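Local structure of translation initiation factor eIF2B subunit delta (Schizosaccharomyces pombe, 5B04) at residues G[292-297]-G[317-322]; G[124-129]-G[393-398]; G[379-384]-G[456-461]; G[173-178]-G[188-193]. The protein serves as the delta subunit of eIF2B, the complex that catalyses exchange of GDP for GTP on the gamma subunit of initiation factor eIF2. One frame throughout, in Å; residues are numbered along the deposited sequence.

Contact 1 (G[292-297]-G[317-322])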
loop_
_atom_site.group_PDB
_atom_site.type_symbol
_atom_site.label_atom_id
_atom_site.label_comp_id
_atom_site.label_asym_id
_atom_site.label_seq_id
_atom_site.Cartn_x
_atom_site.Cartn_y
_atom_site.Cartn_z
ATOM N N LYS G 292 31.595 24.206 17.108
ATOM C CA LYS G 292 31.267 22.789 17.023
ATOM C C LYS G 292 31.943 22.175 15.801
ATOM O O LYS G 292 31.903 22.746 14.712
ATOM C CB LYS G 292 29.753 22.583 16.954
ATOM C CG LYS G 292 28.996 23.065 18.183
ATOM C CD LYS G 292 28.335 21.910 18.917
ATOM C CE LYS G 292 27.386 22.408 19.994
ATOM N NZ LYS G 292 26.707 21.282 20.693
ATOM N N LYS G 293 32.570 21.018 15.987
ATOM C CA LYS G 293 33.235 20.334 14.885
ATOM C C LYS G 293 32.285 19.383 14.167
ATOM O O LYS G 293 31.918 18.334 14.694
ATOM C CB LYS G 293 34.464 19.570 15.379
ATOM C CG LYS G 293 35.051 20.079 16.684
ATOM C CD LYS G 293 35.990 19.049 17.285
ATOM C CE LYS G 293 36.961 18.529 16.236
ATOM N NZ LYS G 293 38.113 17.809 16.839
ATOM N N PHE G 294 31.900 19.758 12.953
ATOM C CA PHE G 294 30.965 18.969 12.164
ATOM C C PHE G 294 31.105 19.314 10.691
ATOM O O PHE G 294 31.736 20.309 10.336
ATOM C CB PHE G 294 29.528 19.219 12.629
ATOM C CG PHE G 294 29.048 20.620 12.376
ATOM C CD1 PHE G 294 29.359 21.640 13.259
ATOM C CD2 PHE G 294 28.292 20.919 11.256
ATOM C CE1 PHE G 294 28.926 22.930 13.029
ATOM C CE2 PHE G 294 27.854 22.209 11.021
ATOM C CZ PHE G 294 28.171 23.215 11.910
ATOM N N ARG G 295 30.518 18.489 9.831
ATOM C CA ARG G 295 30.439 18.814 8.416
ATOM C C ARG G 295 29.008 18.640 7.925
ATOM O O ARG G 295 28.237 17.864 8.490
ATOM C CB ARG G 295 31.407 17.956 7.596
ATOM C CG ARG G 295 31.194 16.457 7.695
ATOM C CD ARG G 295 32.239 15.721 6.869
ATOM N NE ARG G 295 32.161 14.272 7.020
ATOM C CZ ARG G 295 31.625 13.455 6.119
ATOM N NH1 ARG G 295 31.117 13.947 4.996
ATOM N NH2 ARG G 295 31.598 12.148 6.339
ATOM N N VAL G 296 28.657 19.376 6.877
ATOM C CA VAL G 296 27.288 19.398 6.379
ATOM C C VAL G 296 27.157 18.681 5.040
ATOM O O VAL G 296 27.984 18.857 4.147
ATOM C CB VAL G 296 26.777 20.848 6.227
ATOM C CG1 VAL G 296 25.370 20.869 5.648
ATOM C CG2 VAL G 296 26.817 21.567 7.565
ATOM N N VAL G 297 26.120 17.862 4.910
ATOM C CA VAL G 297 25.785 17.261 3.627
ATOM C C VAL G 297 24.568 17.956 3.035
ATOM O O VAL G 297 23.477 17.910 3.605
ATOM C CB VAL G 297 25.503 15.756 3.750
ATOM C CG1 VAL G 297 24.967 15.213 2.437
ATOM C CG2 VAL G 297 26.762 15.014 4.167
ATOM N N HIS G 317 30.714 30.651 5.085
ATOM C CA HIS G 317 30.861 30.729 6.533
ATOM C C HIS G 317 31.896 29.720 7.011
ATOM O O HIS G 317 32.044 29.481 8.210
ATOM C CB HIS G 317 29.520 30.495 7.231
ATOM C CG HIS G 317 28.603 31.677 7.185
ATOM N ND1 HIS G 317 28.348 32.463 8.287
ATOM C CD2 HIS G 317 27.884 32.210 6.169
ATOM C CE1 HIS G 317 27.510 33.428 7.954
ATOM N NE2 HIS G 317 27.213 33.297 6.673
ATOM N N GLY G 318 32.608 29.126 6.058
ATOM C CA GLY G 318 33.708 28.229 6.361
ATOM C C GLY G 318 33.298 26.907 6.981
ATOM O O GLY G 318 33.972 26.406 7.881
ATOM N N ILE G 319 32.198 26.338 6.501
ATOM C CA ILE G 319 31.748 25.038 6.983
ATOM C C ILE G 319 32.076 23.947 5.968
ATOM O O ILE G 319 31.867 24.122 4.767
ATOM C CB ILE G 319 30.234 25.028 7.272
ATOM C CG1 ILE G 319 29.841 26.247 8.109
ATOM C CG2 ILE G 319 29.832 23.741 7.977
ATOM C CD1 ILE G 319 28.369 26.295 8.460
ATOM N N GLU G 320 32.600 22.828 6.457
ATOM C CA GLU G 320 32.919 21.684 5.608
ATOM C C GLU G 320 31.643 21.105 5.003
ATOM O O GLU G 320 30.706 20.766 5.727
ATOM C CB GLU G 320 33.669 20.620 6.411
ATOM C CG GLU G 320 34.171 19.443 5.596
ATOM C CD GLU G 320 35.039 18.505 6.411
ATOM O OE1 GLU G 320 35.415 17.433 5.892
ATOM O OE2 GLU G 320 35.348 18.842 7.575
ATOM N N CYS G 321 31.603 20.993 3.678
ATOM C CA CYS G 321 30.369 20.613 3.000
ATOM C C CYS G 321 30.541 19.567 1.900
ATOM O O CYS G 321 31.538 19.558 1.177
ATOM C CB CYS G 321 29.701 21.854 2.405
ATOM S SG CYS G 321 29.008 22.994 3.620
ATOM N N THR G 322 29.549 18.690 1.788
ATOM C CA THR G 322 29.455 17.738 0.687
ATOM C C THR G 322 28.163 18.014 -0.079
ATOM O O THR G 322 27.136 18.325 0.522
ATOM C CB THR G 322 29.483 16.278 1.187
ATOM O OG1 THR G 322 30.712 16.032 1.882
ATOM C CG2 THR G 322 29.367 15.302 0.026
#

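Contact 2 (G[124-129]-G[393-398])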
loop_
_atom_site.group_PDB
_atom_site.type_symbol
_atom_site.label_atom_id
_atom_site.label_comp_id
_atom_site.label_asym_id
_atom_site.label_seq_id
_atom_site.Cartn_x
_atom_site.Cartn_y
_atom_site.Cartn_z
ATOM N N SER G 124 -5.559 17.066 -11.594
ATOM C CA SER G 124 -6.512 17.955 -12.254
ATOM C C SER G 124 -7.089 19.025 -11.329
ATOM O O SER G 124 -7.540 20.073 -11.791
ATOM C CB SER G 124 -7.655 17.138 -12.860
ATOM O OG SER G 124 -8.296 16.347 -11.874
ATOM N N HIS G 125 -7.074 18.761 -10.028
ATOM C CA HIS G 125 -7.705 19.653 -9.061
ATOM C C HIS G 125 -6.759 20.739 -8.551
ATOM O O HIS G 125 -7.202 21.745 -7.997
ATOM C CB HIS G 125 -8.248 18.849 -7.879
ATOM C CG HIS G 125 -7.215 18.005 -7.200
ATOM N ND1 HIS G 125 -6.969 16.698 -7.559
ATOM C CD2 HIS G 125 -6.363 18.283 -6.186
ATOM C CE1 HIS G 125 -6.012 16.206 -6.794
ATOM N NE2 HIS G 125 -5.626 17.147 -5.952
ATOM N N LEU G 126 -5.461 20.532 -8.738
ATOM C CA LEU G 126 -4.465 21.473 -8.242
ATOM C C LEU G 126 -4.492 22.785 -9.027
ATOM O O LEU G 126 -4.429 22.788 -10.257
ATOM C CB LEU G 126 -3.071 20.845 -8.295
ATOM C CG LEU G 126 -2.906 19.573 -7.460
ATOM C CD1 LEU G 126 -1.522 18.970 -7.642
ATOM C CD2 LEU G 126 -3.178 19.858 -5.991
ATOM N N ASP G 127 -4.588 23.894 -8.297
ATOM C CA ASP G 127 -4.723 25.221 -8.893
ATOM C C ASP G 127 -3.505 25.606 -9.728
ATOM O O ASP G 127 -2.421 25.840 -9.194
ATOM C CB ASP G 127 -4.954 26.267 -7.799
ATOM C CG ASP G 127 -5.807 25.742 -6.661
ATOM O OD1 ASP G 127 -6.773 24.997 -6.933
ATOM O OD2 ASP G 127 -5.510 26.070 -5.494
ATOM N N TRP G 128 -3.696 25.682 -11.041
ATOM C CA TRP G 128 -2.604 25.970 -11.963
ATOM C C TRP G 128 -2.636 27.411 -12.465
ATOM O O TRP G 128 -1.692 27.874 -13.105
ATOM C CB TRP G 128 -2.648 25.007 -13.150
ATOM C CG TRP G 128 -3.939 25.062 -13.905
ATOM C CD1 TRP G 128 -5.075 24.353 -13.639
ATOM C CD2 TRP G 128 -4.232 25.874 -15.049
ATOM N NE1 TRP G 128 -6.055 24.672 -14.547
ATOM C CE2 TRP G 128 -5.563 25.603 -15.423
ATOM C CE3 TRP G 128 -3.497 26.803 -15.793
ATOM C CZ2 TRP G 128 -6.174 26.227 -16.509
ATOM C CZ3 TRP G 128 -4.107 27.421 -16.870
ATOM C CH2 TRP G 128 -5.431 27.130 -17.218
ATOM N N ARG G 129 -3.725 28.117 -12.174
ATOM C CA ARG G 129 -3.881 29.497 -12.620
ATOM C C ARG G 129 -2.952 30.444 -11.869
ATOM O O ARG G 129 -2.926 30.461 -10.638
ATOM C CB ARG G 129 -5.330 29.952 -12.457
ATOM C CG ARG G 129 -6.298 29.283 -13.417
ATOM C CD ARG G 129 -7.717 29.781 -13.207
ATOM N NE ARG G 129 -8.644 29.196 -14.170
ATOM C CZ ARG G 129 -9.216 28.005 -14.030
ATOM N NH1 ARG G 129 -8.954 27.264 -12.961
ATOM N NH2 ARG G 129 -10.048 27.552 -14.958
ATOM N N ASN G 393 -1.348 20.746 -2.324
ATOM C CA ASN G 393 -0.003 20.985 -2.825
ATOM C C ASN G 393 0.027 22.224 -3.712
ATOM O O ASN G 393 -0.992 22.888 -3.898
ATOM C CB ASN G 393 0.509 19.763 -3.592
ATOM C CG ASN G 393 2.016 19.613 -3.512
ATOM O OD1 ASN G 393 2.756 20.590 -3.619
ATOM N ND2 ASN G 393 2.478 18.383 -3.318
ATOM N N GLU G 394 1.199 22.536 -4.256
ATOM C CA GLU G 394 1.349 23.702 -5.117
ATOM C C GLU G 394 2.067 23.338 -6.409
ATOM O O GLU G 394 3.199 22.854 -6.388
ATOM C CB GLU G 394 2.103 24.814 -4.387
ATOM C CG GLU G 394 2.160 26.127 -5.149
ATOM C CD GLU G 394 2.934 27.199 -4.407
ATOM O OE1 GLU G 394 2.940 27.174 -3.158
ATOM O OE2 GLU G 394 3.537 28.067 -5.073
ATOM N N LEU G 395 1.402 23.574 -7.534
ATOM C CA LEU G 395 1.970 23.254 -8.836
ATOM C C LEU G 395 3.056 24.236 -9.248
ATOM O O LEU G 395 2.876 25.451 -9.169
ATOM C CB LEU G 395 0.877 23.224 -9.907
ATOM C CG LEU G 395 -0.058 22.018 -9.880
ATOM C CD1 LEU G 395 -0.996 22.037 -11.077
ATOM C CD2 LEU G 395 0.748 20.737 -9.847
ATOM N N ALA G 396 4.187 23.694 -9.683
ATOM C CA ALA G 396 5.250 24.495 -10.273
ATOM C C ALA G 396 5.177 24.365 -11.791
ATOM O O ALA G 396 4.768 23.319 -12.298
ATOM C CB ALA G 396 6.611 24.052 -9.753
ATOM N N PRO G 397 5.553 25.431 -12.518
ATOM C CA PRO G 397 5.539 25.436 -13.986
ATOM C C PRO G 397 6.212 24.206 -14.591
ATOM O O PRO G 397 7.346 23.887 -14.239
ATOM C CB PRO G 397 6.316 26.706 -14.333
ATOM C CG PRO G 397 6.043 27.617 -13.191
ATOM C CD PRO G 397 5.968 26.737 -11.971
ATOM N N GLY G 398 5.504 23.524 -15.486
ATOM C CA GLY G 398 6.012 22.310 -16.099
ATOM C C GLY G 398 7.208 22.558 -16.996
ATOM O O GLY G 398 8.002 21.652 -17.250
#

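Contact 3 (G[379-384]-G[456-461])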
loop_
_atom_site.group_PDB
_atom_site.type_symbol
_atom_site.label_atom_id
_atom_site.label_comp_id
_atom_site.label_asym_id
_atom_site.label_seq_id
_atom_site.Cartn_x
_atom_site.Cartn_y
_atom_site.Cartn_z
ATOM N N TYR G 379 3.912 29.251 14.854
ATOM C CA TYR G 379 2.851 29.919 14.106
ATOM C C TYR G 379 2.620 29.273 12.743
ATOM O O TYR G 379 1.662 29.608 12.044
ATOM C CB TYR G 379 3.170 31.406 13.933
ATOM C CG TYR G 379 4.130 31.711 12.807
ATOM C CD1 TYR G 379 5.481 31.409 12.918
ATOM C CD2 TYR G 379 3.688 32.311 11.636
ATOM C CE1 TYR G 379 6.363 31.690 11.890
ATOM C CE2 TYR G 379 4.560 32.595 10.604
ATOM C CZ TYR G 379 5.896 32.283 10.736
ATOM O OH TYR G 379 6.769 32.564 9.710
ATOM N N LYS G 380 3.499 28.349 12.368
ATOM C CA LYS G 380 3.352 27.627 11.111
ATOM C C LYS G 380 2.653 26.286 11.326
ATOM O O LYS G 380 2.539 25.480 10.402
ATOM C CB LYS G 380 4.714 27.423 10.445
ATOM C CG LYS G 380 5.336 28.715 9.936
ATOM C CD LYS G 380 6.548 28.458 9.056
ATOM C CE LYS G 380 7.689 27.848 9.847
ATOM N NZ LYS G 380 8.944 27.778 9.047
ATOM N N PHE G 381 2.186 26.054 12.549
ATOM C CA PHE G 381 1.359 24.887 12.834
ATOM C C PHE G 381 -0.018 25.126 12.229
ATOM O O PHE G 381 -0.473 26.267 12.154
ATOM C CB PHE G 381 1.241 24.628 14.341
ATOM C CG PHE G 381 2.513 24.146 14.996
ATOM C CD1 PHE G 381 3.732 24.206 14.337
ATOM C CD2 PHE G 381 2.481 23.624 16.279
ATOM C CE1 PHE G 381 4.890 23.764 14.950
ATOM C CE2 PHE G 381 3.635 23.179 16.894
ATOM C CZ PHE G 381 4.841 23.249 16.229
ATOM N N THR G 382 -0.685 24.061 11.797
ATOM C CA THR G 382 -2.003 24.208 11.190
ATOM C C THR G 382 -2.988 23.159 11.697
ATOM O O THR G 382 -2.592 22.088 12.159
ATOM C CB THR G 382 -1.927 24.124 9.651
ATOM O OG1 THR G 382 -3.203 24.453 9.086
ATOM C CG2 THR G 382 -1.522 22.727 9.206
ATOM N N GLU G 383 -4.274 23.482 11.613
ATOM C CA GLU G 383 -5.327 22.553 12.001
ATOM C C GLU G 383 -5.548 21.509 10.913
ATOM O O GLU G 383 -6.206 20.493 11.135
ATOM C CB GLU G 383 -6.632 23.301 12.282
ATOM C CG GLU G 383 -6.584 24.221 13.490
ATOM C CD GLU G 383 -7.899 24.938 13.723
ATOM O OE1 GLU G 383 -8.351 25.667 12.813
ATOM O OE2 GLU G 383 -8.486 24.769 14.812
ATOM N N ARG G 384 -4.988 21.770 9.737
ATOM C CA ARG G 384 -5.196 20.922 8.569
ATOM C C ARG G 384 -4.518 19.561 8.712
ATOM O O ARG G 384 -3.394 19.462 9.205
ATOM C CB ARG G 384 -4.687 21.628 7.309
ATOM C CG ARG G 384 -5.094 20.958 6.006
ATOM C CD ARG G 384 -4.951 21.913 4.830
ATOM N NE ARG G 384 -3.567 22.041 4.382
ATOM C CZ ARG G 384 -3.139 22.987 3.552
ATOM N NH1 ARG G 384 -3.984 23.897 3.088
ATOM N NH2 ARG G 384 -1.863 23.030 3.193
ATOM N N PRO G 456 -1.207 19.515 17.794
ATOM C CA PRO G 456 -2.522 20.118 18.053
ATOM C C PRO G 456 -2.703 20.573 19.500
ATOM O O PRO G 456 -3.600 21.368 19.784
ATOM C CB PRO G 456 -3.498 18.989 17.713
ATOM C CG PRO G 456 -2.715 17.747 17.911
ATOM C CD PRO G 456 -1.327 18.081 17.471
ATOM N N ALA G 457 -1.860 20.076 20.398
ATOM C CA ALA G 457 -1.891 20.505 21.791
ATOM C C ALA G 457 -1.388 21.940 21.921
ATOM O O ALA G 457 -1.945 22.737 22.676
ATOM C CB ALA G 457 -1.062 19.568 22.655
ATOM N N ILE G 458 -0.335 22.261 21.176
ATOM C CA ILE G 458 0.273 23.589 21.210
ATOM C C ILE G 458 -0.699 24.650 20.696
ATOM O O ILE G 458 -0.739 25.772 21.207
ATOM C CB ILE G 458 1.590 23.622 20.387
ATOM C CG1 ILE G 458 2.789 23.295 21.280
ATOM C CG2 ILE G 458 1.811 24.980 19.737
ATOM C CD1 ILE G 458 2.807 21.879 21.798
ATOM N N ILE G 459 -1.503 24.281 19.702
ATOM C CA ILE G 459 -2.475 25.197 19.111
ATOM C C ILE G 459 -3.511 25.645 20.147
ATOM O O ILE G 459 -4.107 26.716 20.022
ATOM C CB ILE G 459 -3.180 24.547 17.898
ATOM C CG1 ILE G 459 -2.142 23.971 16.932
ATOM C CG2 ILE G 459 -4.065 25.554 17.174
ATOM C CD1 ILE G 459 -2.716 23.516 15.607
ATOM N N ASN G 460 -3.708 24.832 21.181
ATOM C CA ASN G 460 -4.606 25.190 22.276
ATOM C C ASN G 460 -3.964 26.157 23.267
ATOM O O ASN G 460 -4.655 26.947 23.910
ATOM C CB ASN G 460 -5.080 23.935 23.009
ATOM C CG ASN G 460 -6.211 23.233 22.288
ATOM O OD1 ASN G 460 -6.592 23.620 21.183
ATOM N ND2 ASN G 460 -6.757 22.196 22.911
ATOM N N GLU G 461 -2.643 26.086 23.394
ATOM C CA GLU G 461 -1.907 27.010 24.250
ATOM C C GLU G 461 -1.533 28.276 23.485
ATOM O O GLU G 461 -0.899 29.178 24.033
ATOM C CB GLU G 461 -0.654 26.339 24.820
ATOM C CG GLU G 461 -0.837 25.738 26.212
ATOM C CD GLU G 461 -1.767 24.536 26.237
ATOM O OE1 GLU G 461 -2.157 24.048 25.155
ATOM O OE2 GLU G 461 -2.111 24.078 27.346
#

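Contact 4 (G[173-178]-G[188-193])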
loop_
_atom_site.group_PDB
_atom_site.type_symbol
_atom_site.label_atom_id
_atom_site.label_comp_id
_atom_site.label_asym_id
_atom_site.label_seq_id
_atom_site.Cartn_x
_atom_site.Cartn_y
_atom_site.Cartn_z
ATOM N N ILE G 173 2.370 49.062 5.742
ATOM C CA ILE G 173 2.385 50.120 4.739
ATOM C C ILE G 173 0.987 50.311 4.163
ATOM O O ILE G 173 0.545 51.438 3.938
ATOM C CB ILE G 173 3.375 49.806 3.594
ATOM C CG1 ILE G 173 4.800 49.664 4.136
ATOM C CG2 ILE G 173 3.316 50.881 2.519
ATOM C CD1 ILE G 173 5.537 50.979 4.287
ATOM N N VAL G 174 0.296 49.198 3.936
ATOM C CA VAL G 174 -1.076 49.229 3.450
ATOM C C VAL G 174 -1.973 49.996 4.414
ATOM O O VAL G 174 -2.641 50.949 4.023
ATOM C CB VAL G 174 -1.642 47.809 3.254
ATOM C CG1 VAL G 174 -3.143 47.861 3.001
ATOM C CG2 VAL G 174 -0.927 47.109 2.114
ATOM N N ILE G 175 -1.967 49.580 5.677
ATOM C CA ILE G 175 -2.795 50.207 6.701
ATOM C C ILE G 175 -2.330 51.635 7.000
ATOM O O ILE G 175 -3.150 52.529 7.223
ATOM C CB ILE G 175 -2.802 49.366 8.001
ATOM C CG1 ILE G 175 -3.590 48.072 7.785
ATOM C CG2 ILE G 175 -3.403 50.144 9.160
ATOM C CD1 ILE G 175 -3.598 47.149 8.982
ATOM N N GLN G 176 -1.017 51.852 6.981
ATOM C CA GLN G 176 -0.461 53.180 7.232
ATOM C C GLN G 176 -0.916 54.186 6.177
ATOM O O GLN G 176 -1.297 55.310 6.505
ATOM C CB GLN G 176 1.069 53.129 7.275
ATOM C CG GLN G 176 1.732 54.468 7.551
ATOM C CD GLN G 176 1.521 54.942 8.977
ATOM O OE1 GLN G 176 0.456 55.450 9.324
ATOM N NE2 GLN G 176 2.542 54.777 9.810
ATOM N N ASP G 177 -0.876 53.778 4.913
ATOM C CA ASP G 177 -1.302 54.642 3.816
ATOM C C ASP G 177 -2.822 54.592 3.679
ATOM O O ASP G 177 -3.412 55.377 2.938
ATOM C CB ASP G 177 -0.612 54.241 2.510
ATOM C CG ASP G 177 0.845 54.658 2.469
ATOM O OD1 ASP G 177 1.225 55.577 3.225
ATOM O OD2 ASP G 177 1.609 54.070 1.674
ATOM N N TYR G 178 -3.446 53.663 4.396
ATOM C CA TYR G 178 -4.896 53.493 4.337
ATOM C C TYR G 178 -5.662 54.680 4.905
ATOM O O TYR G 178 -5.442 55.085 6.047
ATOM C CB TYR G 178 -5.308 52.224 5.085
ATOM C CG TYR G 178 -6.798 51.997 5.156
ATOM C CD1 TYR G 178 -7.503 51.516 4.059
ATOM C CD2 TYR G 178 -7.499 52.248 6.326
ATOM C CE1 TYR G 178 -8.867 51.302 4.126
ATOM C CE2 TYR G 178 -8.859 52.039 6.400
ATOM C CZ TYR G 178 -9.539 51.565 5.300
ATOM O OH TYR G 178 -10.897 51.355 5.376
ATOM N N ARG G 188 -15.026 48.320 10.263
ATOM C CA ARG G 188 -15.785 47.543 9.279
ATOM C C ARG G 188 -15.134 47.471 7.898
ATOM O O ARG G 188 -15.284 46.467 7.199
ATOM C CB ARG G 188 -17.212 48.093 9.124
ATOM C CG ARG G 188 -17.747 48.862 10.319
ATOM C CD ARG G 188 -18.912 49.752 9.920
ATOM N NE ARG G 188 -19.395 50.551 11.039
ATOM C CZ ARG G 188 -20.342 51.473 10.932
ATOM N NH1 ARG G 188 -20.908 51.701 9.757
ATOM N NH2 ARG G 188 -20.726 52.165 11.996
ATOM N N HIS G 189 -14.412 48.520 7.508
ATOM C CA HIS G 189 -13.941 48.617 6.129
ATOM C C HIS G 189 -12.442 48.371 5.923
ATOM O O HIS G 189 -11.999 48.178 4.787
ATOM C CB HIS G 189 -14.301 49.981 5.535
ATOM C CG HIS G 189 -14.098 50.050 4.056
ATOM N ND1 HIS G 189 -12.918 50.471 3.473
ATOM C CD2 HIS G 189 -14.896 49.659 3.036
ATOM C CE1 HIS G 189 -13.025 50.391 2.161
ATOM N NE2 HIS G 189 -14.218 49.894 1.868
ATOM N N LEU G 190 -11.652 48.380 6.993
ATOM C CA LEU G 190 -10.231 48.082 6.836
ATOM C C LEU G 190 -10.052 46.620 6.453
ATOM O O LEU G 190 -9.157 46.278 5.683
ATOM C CB LEU G 190 -9.439 48.401 8.108
ATOM C CG LEU G 190 -7.931 48.104 8.052
ATOM C CD1 LEU G 190 -7.274 48.689 6.807
ATOM C CD2 LEU G 190 -7.212 48.590 9.306
ATOM N N THR G 191 -10.920 45.764 6.982
ATOM C CA THR G 191 -10.835 44.335 6.711
ATOM C C THR G 191 -11.200 44.008 5.265
ATOM O O THR G 191 -10.779 42.983 4.731
ATOM C CB THR G 191 -11.741 43.529 7.657
ATOM O OG1 THR G 191 -11.638 42.135 7.345
ATOM C CG2 THR G 191 -13.191 43.969 7.523
ATOM N N THR G 192 -11.980 44.881 4.634
ATOM C CA THR G 192 -12.389 44.680 3.248
ATOM C C THR G 192 -11.276 45.101 2.293
ATOM O O THR G 192 -10.984 44.407 1.318
ATOM C CB THR G 192 -13.675 45.463 2.918
ATOM O OG1 THR G 192 -14.765 44.937 3.685
ATOM C CG2 THR G 192 -14.008 45.353 1.438
ATOM N N HIS G 193 -10.659 46.242 2.586
ATOM C CA HIS G 193 -9.542 46.739 1.792
ATOM C C HIS G 193 -8.377 45.756 1.842
ATOM O O HIS G 193 -7.715 45.510 0.834
ATOM C CB HIS G 193 -9.101 48.115 2.292
ATOM C CG HIS G 193 -8.058 48.765 1.437
ATOM N ND1 HIS G 193 -6.816 49.118 1.920
ATOM C CD2 HIS G 193 -8.072 49.127 0.133
ATOM C CE1 HIS G 193 -6.110 49.669 0.948
ATOM N NE2 HIS G 193 -6.849 49.686 -0.146
#

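Contact 1 (G[292-297]-G[317-322])
V296 is gripped through both of its backbone polar atoms. Its N donates to E320 O at 2.7 Å, with an N-H...O angle of 173°, and its O accepts from T322 N at 2.8 Å. The same V296 O also receives a CA-H...O contact from C321 CA at 3.2 Å. V296 thus faces C321 in parallel register, followed by V297 beside T322. The two strands belong to a right-handed beta-alpha-beta crossover of the Rossmann-like sheet, in which helix 306-316 links strand 294-300 to strand 320-325. That helix closes with a Schellman motif in which G318, the C-prime residue, has the positive phi that a glycine takes up easily, and the chain then turns into the second strand. On the face carrying V296 and C321, the CG2 branches of V296 and I319 meet at 3.7 Å, and F294 reaches the same methyl of I319 with its ring carbon CE2. F294 arrives there because its CG sits between the backbone N and the carbonyl carbon (chi1 66°). Helix 278-289 packs on F294 and V296, while L311, L314 and T315 of helix 306-316 touch C321. On the other face R295 and E320 meet by their aliphatic parts, CB to CB at 3.7 Å. Their charged ends stay apart, R295 NE being 4.7 Å from E320 OE1; the guanidinium instead makes a salt bridge with E335. C321 and T322 pair in parallel with a strand of a beta subunit, which carries the sheet across the interface.

Contact 2 (G[124-129]-G[393-398])
L126 and L395 set their side chains across each other at about a right angle. In both, CG lies opposite the carbonyl carbon (chi1 -60° in L126, -74° in L395), and each leucine points its CB at the other segment. The branch point of L395 comes against the stem of L126, CG to CB at 3.6 Å. CD2 of L395 meets L126 CD1 at 3.6 Å, and its CD1 rests against both L126 CB and L126 O. W128 adds its CB at 4.0 Å from L395 CD1, but its indole leads away. Cutting L395 back to an alanine would remove both methyls and is likely to open a gap beside L126 and deprive W128 CB of its apolar neighbour. N393 folds its amide back so that OD1 accepts from E394 N at 2.6 Å on a lone pair; Y432 N of strand 425-435 also donates to it. L395 itself touches L428 and L430 of that strand. No hydrogen bond joins the two segments: the loop before helix 143-154 is held by apolar packing against the short strand at 395-396, outermost within this chain in the four-stranded antiparallel sheet, while H125 NE2 bonds L390 O close by.

Contact 3 (G[379-384]-G[456-461])
I458 meets the F381 ring through its CG2 methyl, which lies 3.8 Å from F381 CD2 and equally near CE2. The methyl comes in obliquely, and the two side chains run at a slant to each other. F381 holds its CG opposite the carbonyl carbon (chi1 -70°), a setting that carries the ring toward the helix. I458 is shared further with M447 of the same chain. One residue on, I459 extends its longer branch across the loop: CD1 approaches T382 O at 3.7 Å and F381 CB at 4.3 Å, and at 4.5 Å its fringe reaches E383 CG. T382 O also accepts a hydrogen bond from S348 OG, so the carbonyl beside the methyl has a polar partner of its own. Further on, E461 forms a salt bridge with R386 of a beta subunit. The loop is shaped by an ST turn, T382 OG1 accepting from R384 N at 3.3 Å. The whole is a helix-on-loop contact, in which the C-terminal helix 455-461 sets two consecutive isoleucines on the loop between strands 372-375 and 395-396, next to the interface with a beta subunit.

Contact 4 (G[173-178]-G[188-193])
Y178 and H189 are joined by a hydrogen bond between Y178 OH and H189 ND1, 2.9 Å long, in which either could be the donor; each group lies near the plane of the other's ring, at its edge. L190 covers one face of the tyrosine: CD1 sits 3.6 Å from the ring centroid and only 10° off the normal, a CH-pi contact. H193 lies obliquely alongside, with ND1 3.3 Å from Y178 CD1 and the ring planes 34° apart. With CG opposite its backbone N (chi1 177°), Y178 lays its ring along the second helix from just beyond the end of its own, with L190 over one face, H193 off its rim on the same side and H189 at the hydroxyl end. A phenylalanine in its place would probably leave H189 ND1 without its hydroxyl mate and its imidazole freer to turn. Two consecutive helices meet here: helix 160-177 and helix 186-204 follow each other in the chain through a short connection and pack against each other in the helical part of the subunit. Further along the pair, I175 CG1 meets L190 CD1 at 3.9 Å, the two side chains crossing at about a right angle, and V174 CG1 lies 4.0 Å from H193 ND1. L238 of helix 231-262 touches both I175 and L190, and I222 of helix 209-224 adds to L190. Beside them, S34 of a gamma subunit packs on Y178 and H193.

Contacts 1 and 4 lie on opposite sides of the chain's centre, their own centres 46 Å apart: the first in the Rossmann-like sheet, the second in the helical part of the subunit. Contacts 2 and 3 are the closest pair, about 6 Å between nearest atoms, and they cross along the chain, their segments alternating; 379-384 lies in the loop that leads to strand 395-396, on which 393-398 sits. Contact 4 is about 17 Å from contact 3 by nearest atoms. Three of the four adjoin other subunits: contacts 1 and 3 each meet a beta subunit, contact 1 also an epsilon subunit, and contact 4 a gamma subunit, whereas no other protein chain touches the segments of contact 2.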